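PDB 3L5O: uncharacterized protein from DUF364 family from Desulfitobacterium hafniense, which is of unknown function but combines enolase-like and Rossmann-like folds around a possible active site, with a suggested role in heavy-metal chelation. Local coordinates for residues E33-D38 against Y105-V110; A195-K200 against I215-P220; N244-R249 against E255-Y260. One frame throughout, in Å; residues are numbered along the deposited sequence.

Contact 1: residues E33-D38 against Y105-V110; sequences EDFLVD and YNNPQV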
# COMPACT_ATOMS: atom_id res chain seq x y z
N GLU A 33 17.49 -12.19 4.39
CA GLU A 33 17.75 -12.12 5.83
C GLU A 33 18.69 -11.03 6.30
O GLU A 33 18.58 -10.58 7.44
CB GLU A 33 18.42 -13.41 6.25
CG GLU A 33 17.43 -14.39 6.75
CD GLU A 33 18.16 -15.49 7.40
OE1 GLU A 33 18.73 -16.27 6.64
OE2 GLU A 33 18.20 -15.49 8.65
N ASP A 34 19.63 -10.67 5.43
CA ASP A 34 20.66 -9.68 5.74
C ASP A 34 20.08 -8.33 6.15
O ASP A 34 20.72 -7.58 6.90
CB ASP A 34 21.57 -9.49 4.51
CG ASP A 34 22.45 -10.71 4.21
OD1 ASP A 34 22.44 -11.71 4.98
OD2 ASP A 34 23.20 -10.76 3.20
N PHE A 35 18.86 -8.03 5.69
CA PHE A 35 18.23 -6.75 5.98
C PHE A 35 17.69 -6.70 7.40
O PHE A 35 16.89 -7.56 7.79
CB PHE A 35 17.08 -6.47 5.01
CG PHE A 35 17.53 -6.16 3.62
CD1 PHE A 35 18.04 -7.17 2.79
CD2 PHE A 35 17.49 -4.87 3.13
CE1 PHE A 35 18.48 -6.89 1.51
CE2 PHE A 35 17.94 -4.58 1.85
CZ PHE A 35 18.44 -5.61 1.05
N LEU A 36 18.09 -5.66 8.15
CA LEU A 36 17.62 -5.47 9.54
C LEU A 36 16.73 -4.28 9.68
O LEU A 36 16.74 -3.39 8.83
CB LEU A 36 18.82 -5.30 10.49
CG LEU A 36 19.96 -6.31 10.35
CD1 LEU A 36 21.11 -5.93 11.27
CD2 LEU A 36 19.48 -7.72 10.66
N VAL A 37 15.90 -4.31 10.73
CA VAL A 37 15.11 -3.14 11.17
C VAL A 37 16.10 -2.24 11.87
O VAL A 37 16.53 -2.54 12.99
CB VAL A 37 13.98 -3.55 12.17
CG1 VAL A 37 13.18 -2.35 12.64
CG2 VAL A 37 13.04 -4.60 11.56
N ASP A 38 16.55 -1.18 11.20
CA ASP A 38 17.55 -0.27 11.80
C ASP A 38 16.93 0.92 12.54
O ASP A 38 17.57 1.55 13.39
CB ASP A 38 18.56 0.20 10.74
CG ASP A 38 19.37 -0.95 10.20
OD1 ASP A 38 19.88 -1.75 11.03
OD2 ASP A 38 19.51 -1.17 8.99
N TYR A 105 11.50 -3.75 -0.44
CA TYR A 105 11.11 -3.56 -1.86
C TYR A 105 11.22 -2.13 -2.39
O TYR A 105 11.52 -1.91 -3.61
CB TYR A 105 9.71 -4.10 -2.10
CG TYR A 105 9.59 -5.60 -1.93
CD1 TYR A 105 9.99 -6.46 -2.95
CD2 TYR A 105 9.06 -6.15 -0.77
CE1 TYR A 105 9.91 -7.83 -2.81
CE2 TYR A 105 8.97 -7.54 -0.62
CZ TYR A 105 9.39 -8.38 -1.65
OH TYR A 105 9.30 -9.75 -1.55
N ASN A 106 11.01 -1.16 -1.50
CA ASN A 106 10.98 0.25 -1.87
C ASN A 106 12.27 0.97 -1.54
O ASN A 106 12.33 2.21 -1.55
CB ASN A 106 9.78 1.01 -1.22
CG ASN A 106 8.42 0.39 -1.57
OD1 ASN A 106 8.34 -0.61 -2.27
ND2 ASN A 106 7.35 0.99 -1.04
N ASN A 107 13.31 0.19 -1.24
CA ASN A 107 14.69 0.66 -1.20
C ASN A 107 15.00 1.11 -2.64
O ASN A 107 14.68 0.38 -3.56
CB ASN A 107 15.60 -0.52 -0.76
CG ASN A 107 17.03 -0.17 -0.70
OD1 ASN A 107 17.57 0.41 -1.63
ND2 ASN A 107 17.68 -0.51 0.41
N PRO A 108 15.57 2.29 -2.85
CA PRO A 108 15.81 2.77 -4.22
C PRO A 108 16.67 1.80 -5.06
O PRO A 108 16.32 1.56 -6.21
CB PRO A 108 16.52 4.12 -4.01
CG PRO A 108 17.04 4.08 -2.63
CD PRO A 108 16.06 3.25 -1.84
N GLN A 109 17.74 1.24 -4.50
CA GLN A 109 18.53 0.24 -5.22
C GLN A 109 17.78 -1.08 -5.49
O GLN A 109 17.94 -1.66 -6.56
CB GLN A 109 19.89 -0.03 -4.52
N VAL A 110 16.96 -1.54 -4.54
CA VAL A 110 16.24 -2.81 -4.73
C VAL A 110 15.19 -2.65 -5.81
O VAL A 110 15.02 -3.50 -6.68
CB VAL A 110 15.54 -3.29 -3.42
CG1 VAL A 110 14.54 -4.43 -3.72
CG2 VAL A 110 16.56 -3.73 -2.38

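Contact 2: residues A195-K200 against I215-P220; sequences ASVVDK and ITLVGP. With IMD (imidazole), chain D.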
# COMPACT_ATOMS: atom_id res chain seq x y z
N ALA A 195 -3.97 -0.04 2.18
CA ALA A 195 -4.52 -0.36 3.51
C ALA A 195 -5.15 -1.75 3.56
O ALA A 195 -5.30 -2.31 4.63
CB ALA A 195 -5.54 0.69 3.97
N SER A 196 -5.57 -2.27 2.40
CA SER A 196 -6.15 -3.59 2.32
C SER A 196 -5.17 -4.72 2.65
O SER A 196 -5.58 -5.79 3.04
CB SER A 196 -6.75 -3.84 0.95
OG SER A 196 -5.75 -3.75 -0.05
N VAL A 197 -3.88 -4.47 2.49
CA VAL A 197 -2.85 -5.41 2.91
C VAL A 197 -2.91 -5.54 4.41
O VAL A 197 -2.92 -6.66 4.97
CB VAL A 197 -1.42 -4.93 2.49
CG1 VAL A 197 -0.32 -5.87 3.02
CG2 VAL A 197 -1.35 -4.82 1.01
N VAL A 198 -2.95 -4.39 5.07
CA VAL A 198 -2.93 -4.35 6.53
C VAL A 198 -4.17 -4.99 7.14
O VAL A 198 -4.09 -5.75 8.11
CB VAL A 198 -2.82 -2.89 7.03
CG1 VAL A 198 -2.99 -2.84 8.54
CG2 VAL A 198 -1.47 -2.25 6.61
N ASP A 199 -5.35 -4.72 6.60
CA ASP A 199 -6.52 -5.29 7.25
C ASP A 199 -6.95 -6.67 6.71
O ASP A 199 -7.90 -7.27 7.21
CB ASP A 199 -7.67 -4.26 7.33
CG ASP A 199 -8.10 -3.79 6.04
OD1 ASP A 199 -7.89 -4.56 5.07
OD2 ASP A 199 -8.67 -2.68 5.89
N LYS A 200 -6.20 -7.20 5.74
CA LYS A 200 -6.42 -8.56 5.21
C LYS A 200 -7.69 -8.71 4.38
O LYS A 200 -8.18 -9.81 4.15
CB LYS A 200 -6.33 -9.63 6.31
CG LYS A 200 -4.94 -10.32 6.45
CD LYS A 200 -3.85 -9.44 7.01
CE LYS A 200 -4.03 -9.18 8.52
NZ LYS A 200 -3.02 -8.15 8.95
N ILE A 215 -6.34 -4.41 -12.27
CA ILE A 215 -6.41 -4.14 -10.83
C ILE A 215 -5.09 -3.49 -10.39
O ILE A 215 -4.00 -4.01 -10.67
CB ILE A 215 -6.64 -5.43 -10.01
CG1 ILE A 215 -7.81 -6.25 -10.54
CG2 ILE A 215 -6.86 -5.07 -8.49
CD1 ILE A 215 -7.76 -7.70 -10.10
N THR A 216 -5.21 -2.35 -9.71
CA THR A 216 -4.09 -1.54 -9.24
C THR A 216 -4.15 -1.42 -7.74
O THR A 216 -5.22 -1.15 -7.20
CB THR A 216 -4.19 -0.13 -9.85
OG1 THR A 216 -4.19 -0.21 -11.28
CG2 THR A 216 -2.99 0.74 -9.52
N LEU A 217 -3.02 -1.63 -7.06
CA LEU A 217 -2.83 -1.35 -5.62
C LEU A 217 -2.18 -0.01 -5.49
O LEU A 217 -1.22 0.26 -6.20
CB LEU A 217 -1.97 -2.41 -4.96
CG LEU A 217 -2.02 -2.51 -3.44
CD1 LEU A 217 -3.33 -3.08 -2.98
CD2 LEU A 217 -0.85 -3.42 -2.98
N VAL A 218 -2.74 0.88 -4.67
CA VAL A 218 -2.36 2.29 -4.67
C VAL A 218 -2.14 2.81 -3.27
O VAL A 218 -2.93 2.53 -2.35
CB VAL A 218 -3.50 3.23 -5.27
CG1 VAL A 218 -3.05 4.69 -5.32
CG2 VAL A 218 -3.93 2.78 -6.62
N GLY A 219 -1.12 3.64 -3.11
CA GLY A 219 -0.91 4.37 -1.89
C GLY A 219 0.55 4.22 -1.45
O GLY A 219 1.29 3.41 -1.99
N PRO A 220 0.94 5.02 -0.47
CA PRO A 220 2.31 5.04 0.03
C PRO A 220 2.84 3.72 0.59
O PRO A 220 4.05 3.48 0.54
CB PRO A 220 2.23 6.09 1.14
CG PRO A 220 1.09 6.95 0.76
CD PRO A 220 0.09 6.03 0.19
N1 IMD D . -10.11 -0.14 2.91
C2 IMD D . -8.95 -0.79 3.15
N3 IMD D . -9.22 -2.10 3.30
C4 IMD D . -10.54 -2.28 3.16
C5 IMD D . -11.11 -1.04 2.92

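Contact 3: residues N244-R249 against E255-Y260; sequences NARAFR and EKVKIY. With EDO (1,2-ethanediol), chain F.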
# COMPACT_ATOMS: atom_id res chain seq x y z
N ASN A 244 15.05 10.24 3.60
CA ASN A 244 14.87 9.32 4.72
C ASN A 244 14.63 10.05 6.04
O ASN A 244 13.63 9.81 6.71
CB ASN A 244 16.09 8.39 4.88
CG ASN A 244 16.19 7.33 3.77
OD1 ASN A 244 15.38 7.31 2.82
ND2 ASN A 244 17.20 6.45 3.89
N ALA A 245 15.55 10.93 6.40
CA ALA A 245 15.45 11.71 7.64
C ALA A 245 14.12 12.47 7.70
O ALA A 245 13.45 12.49 8.74
CB ALA A 245 16.65 12.69 7.76
N ARG A 246 13.70 13.02 6.57
CA ARG A 246 12.49 13.83 6.51
C ARG A 246 11.24 13.00 6.64
O ARG A 246 10.31 13.40 7.32
CB ARG A 246 12.44 14.64 5.22
CG ARG A 246 11.27 15.59 5.19
CD ARG A 246 11.20 16.49 3.99
NE ARG A 246 10.01 17.34 4.07
CZ ARG A 246 9.88 18.50 3.45
NH1 ARG A 246 10.86 18.98 2.70
NH2 ARG A 246 8.76 19.19 3.60
N ALA A 247 11.21 11.85 5.97
CA ALA A 247 10.10 10.91 6.08
C ALA A 247 9.80 10.57 7.54
O ALA A 247 8.65 10.49 7.93
CB ALA A 247 10.42 9.64 5.30
N PHE A 248 10.83 10.37 8.34
CA PHE A 248 10.67 10.09 9.78
C PHE A 248 10.16 11.30 10.56
O PHE A 248 9.32 11.15 11.44
CB PHE A 248 11.97 9.59 10.39
CG PHE A 248 12.17 8.09 10.28
CD1 PHE A 248 12.61 7.51 9.08
CD2 PHE A 248 11.91 7.26 11.37
CE1 PHE A 248 12.80 6.12 8.98
CE2 PHE A 248 12.11 5.90 11.28
CZ PHE A 248 12.55 5.32 10.07
N ARG A 249 10.64 12.49 10.22
CA ARG A 249 10.14 13.71 10.84
C ARG A 249 8.64 13.80 10.65
O ARG A 249 7.91 14.00 11.60
CB ARG A 249 10.84 14.95 10.28
CG ARG A 249 12.34 14.97 10.60
CD ARG A 249 13.02 16.34 10.46
NE ARG A 249 13.24 16.74 9.06
CZ ARG A 249 14.33 16.46 8.35
NH1 ARG A 249 15.35 15.78 8.87
NH2 ARG A 249 14.41 16.88 7.08
N GLU A 255 6.82 17.22 11.63
CA GLU A 255 6.41 18.11 10.54
C GLU A 255 4.94 17.88 10.25
O GLU A 255 4.51 16.73 10.06
CB GLU A 255 7.22 17.87 9.26
CG GLU A 255 8.69 18.25 9.35
CD GLU A 255 9.38 18.30 7.99
OE1 GLU A 255 8.72 18.68 6.99
OE2 GLU A 255 10.59 17.98 7.92
N LYS A 256 4.18 18.98 10.20
CA LYS A 256 2.73 18.94 10.02
C LYS A 256 2.35 18.87 8.53
O LYS A 256 1.49 19.61 8.04
CB LYS A 256 2.11 20.17 10.69
N VAL A 257 2.97 17.91 7.84
CA VAL A 257 3.05 17.87 6.38
C VAL A 257 2.67 16.47 5.89
O VAL A 257 2.74 15.51 6.64
CB VAL A 257 4.50 18.24 5.91
CG1 VAL A 257 4.60 18.29 4.40
CG2 VAL A 257 4.92 19.60 6.50
N LYS A 258 2.23 16.36 4.64
CA LYS A 258 1.89 15.07 4.06
C LYS A 258 3.18 14.34 3.71
O LYS A 258 4.20 14.98 3.40
CB LYS A 258 1.01 15.24 2.82
CG LYS A 258 -0.28 16.02 3.08
N ILE A 259 3.14 13.02 3.74
CA ILE A 259 4.34 12.20 3.51
C ILE A 259 4.94 12.40 2.12
O ILE A 259 6.13 12.19 1.91
CB ILE A 259 4.01 10.71 3.73
CG1 ILE A 259 5.30 9.86 3.89
CG2 ILE A 259 3.14 10.17 2.57
CD1 ILE A 259 6.29 10.36 4.96
N TYR A 260 4.10 12.82 1.17
CA TYR A 260 4.54 12.99 -0.22
C TYR A 260 5.66 13.99 -0.41
O TYR A 260 6.40 13.91 -1.37
CB TYR A 260 3.34 13.34 -1.12
CG TYR A 260 2.33 12.22 -1.19
CD1 TYR A 260 2.58 11.08 -1.95
CD2 TYR A 260 1.13 12.30 -0.48
CE1 TYR A 260 1.65 10.04 -2.01
CE2 TYR A 260 0.20 11.27 -0.54
CZ TYR A 260 0.46 10.14 -1.30
OH TYR A 260 -0.47 9.13 -1.35
C1 EDO F . 0.28 6.57 -4.73
O1 EDO F . 0.76 7.27 -3.59
C2 EDO F . 0.64 7.25 -6.04
O2 EDO F . 1.46 6.44 -6.89

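Contact 1: residues E33-D38 against Y105-V110
An N-capped helix start meets an aromatic ring here: F35, in the loop between helix 22-29 and strand 39-42, reaches across to N107 and V110 at the beginning of helix 108-113. The ring carries the whole of the loop's side of the contact. Its CE2 lies 4.3 Å from ND2 of N107, and the amide nitrogen sits at the ring edge, near the ring plane. Its CZ lies 4.3 Å from CG2 of V110, a methyl that approaches obliquely. The two partners come from the start of one helix, and the ring end rests against both.

N107 is the N-cap residue. Its OD1 accepts from the backbone N of Q109 at 3.0 Å, a weak bond with an N-H...O angle of 128°. The amide of N107 points away from its own backbone N (chi1 179°), an arrangement in which OD1 serves the helix start and ND2 meets F35. Elsewhere F35 touches L79 of helix 79-83 and S51 of strand 46-51, and it meets the ring of Y104 edge to face, which ties the loop to the three-stranded antiparallel sheet and its neighbouring helices. Only 72 Å² is buried between the segments, and their link is entirely van der Waals: it depends on the shape and position of the F35 ring, while the capping bond of OD1 is made within the helix start.

Contact 2: residues A195-K200 against I215-P220
L217 leaves strand 214-218 with its CB directed at the weakly bonded helical turn 195-199, and its two methyls divide the work at the far end. CB and CG serve as the stem: CG stands anti to the backbone N (chi1 -162°), which carries the branch toward 195-199. From there CD1 goes to S196, coming 3.9 Å from its OG, and CD2 goes to V197, ending 4.3 Å from the methyl CG2. The first is a methyl against a hydroxyl oxygen, the second a plain apolar touch. That hydroxyl has its polar partner elsewhere, in the carbonyl O of T193.

The strand is one of the parallel members of the mixed sheet in the Rossmann-like part of the protein, and the helical turn follows directly after the neighbouring parallel strand 189-193. L217 therefore packs a sheet face against the turn at the end of the adjacent strand, and L202 of the next helix, 202-208, touches S196, V197 and L217 alike.

Within the same turn, D199 faces a bound imidazole, probably from the crystallisation liquor. Atom N3 of the imidazole gives a weak hydrogen bond to OD1 of D199 at 3.3 Å, and the same N3 lies 2.7 Å from OD2 of D199. The ring also rests near A195, with C2 of the imidazole 3.8 Å from CB of A195. OD2 of D199 is bonded in turn by NE1 of W168.

Contact 3: residues N244-R249 against E255-Y260
OE2 of E255 takes the shorter of two salt bridges made by one carboxylate: NE of R249 donates to it at 3.1 Å, with an N-H...O angle of 164°. The arginine nitrogen arrives nearly along the C-O axis, and the guanidinium and carboxylate are almost coplanar, 13° apart. A bend at chi3 folds the R249 chain back to bring NE there. The other oxygen, OE1 of E255, faces NH2 of R246 at 3.4 Å, a looser pairing in which the two planes are turned 47° and the side chains cross at about a right angle. R246 gets there stretched out from CG to NE, and its NH2 also passes 4.3 Å from CG1 of V257. A weak backbone bond runs from N of E255 to O of R249.

Deeper down, CD1 of I259 packs 4.2 Å from CB of A247 and 3.8 Å from O of A247, joining helix 244-251 to the loop that leads into strand 263-269. A glutamine in place of E255 would probably leave both arginines without their shared negative charge and the loop more weakly held to the helix. The chemistry thus layers a salt-bridge network on the more open side over an apolar touch between buried residues.

The three contacts follow one another along the chain, and their chemistry changes with place. Contact 2 is the central one, its centre about 4 Å from the centre of the chain, and holds a sheet strand to a helical turn by methyl contacts, one of them with a hydroxyl; the centres of contacts 1 and 3 lie about 17 Å from the chain centre. Contact 1 sets a partly exposed ring against two buried side chains and has no ionic part, whereas contact 3, partly buried, spends most of its area on charged residues. Contacts 2 and 3 touch: CG of P220 lies 3.4 Å from OH of Y260. Contact 1 touches neither, its nearest atoms being about 4 Å from contact 2 and about 6 Å from contact 3.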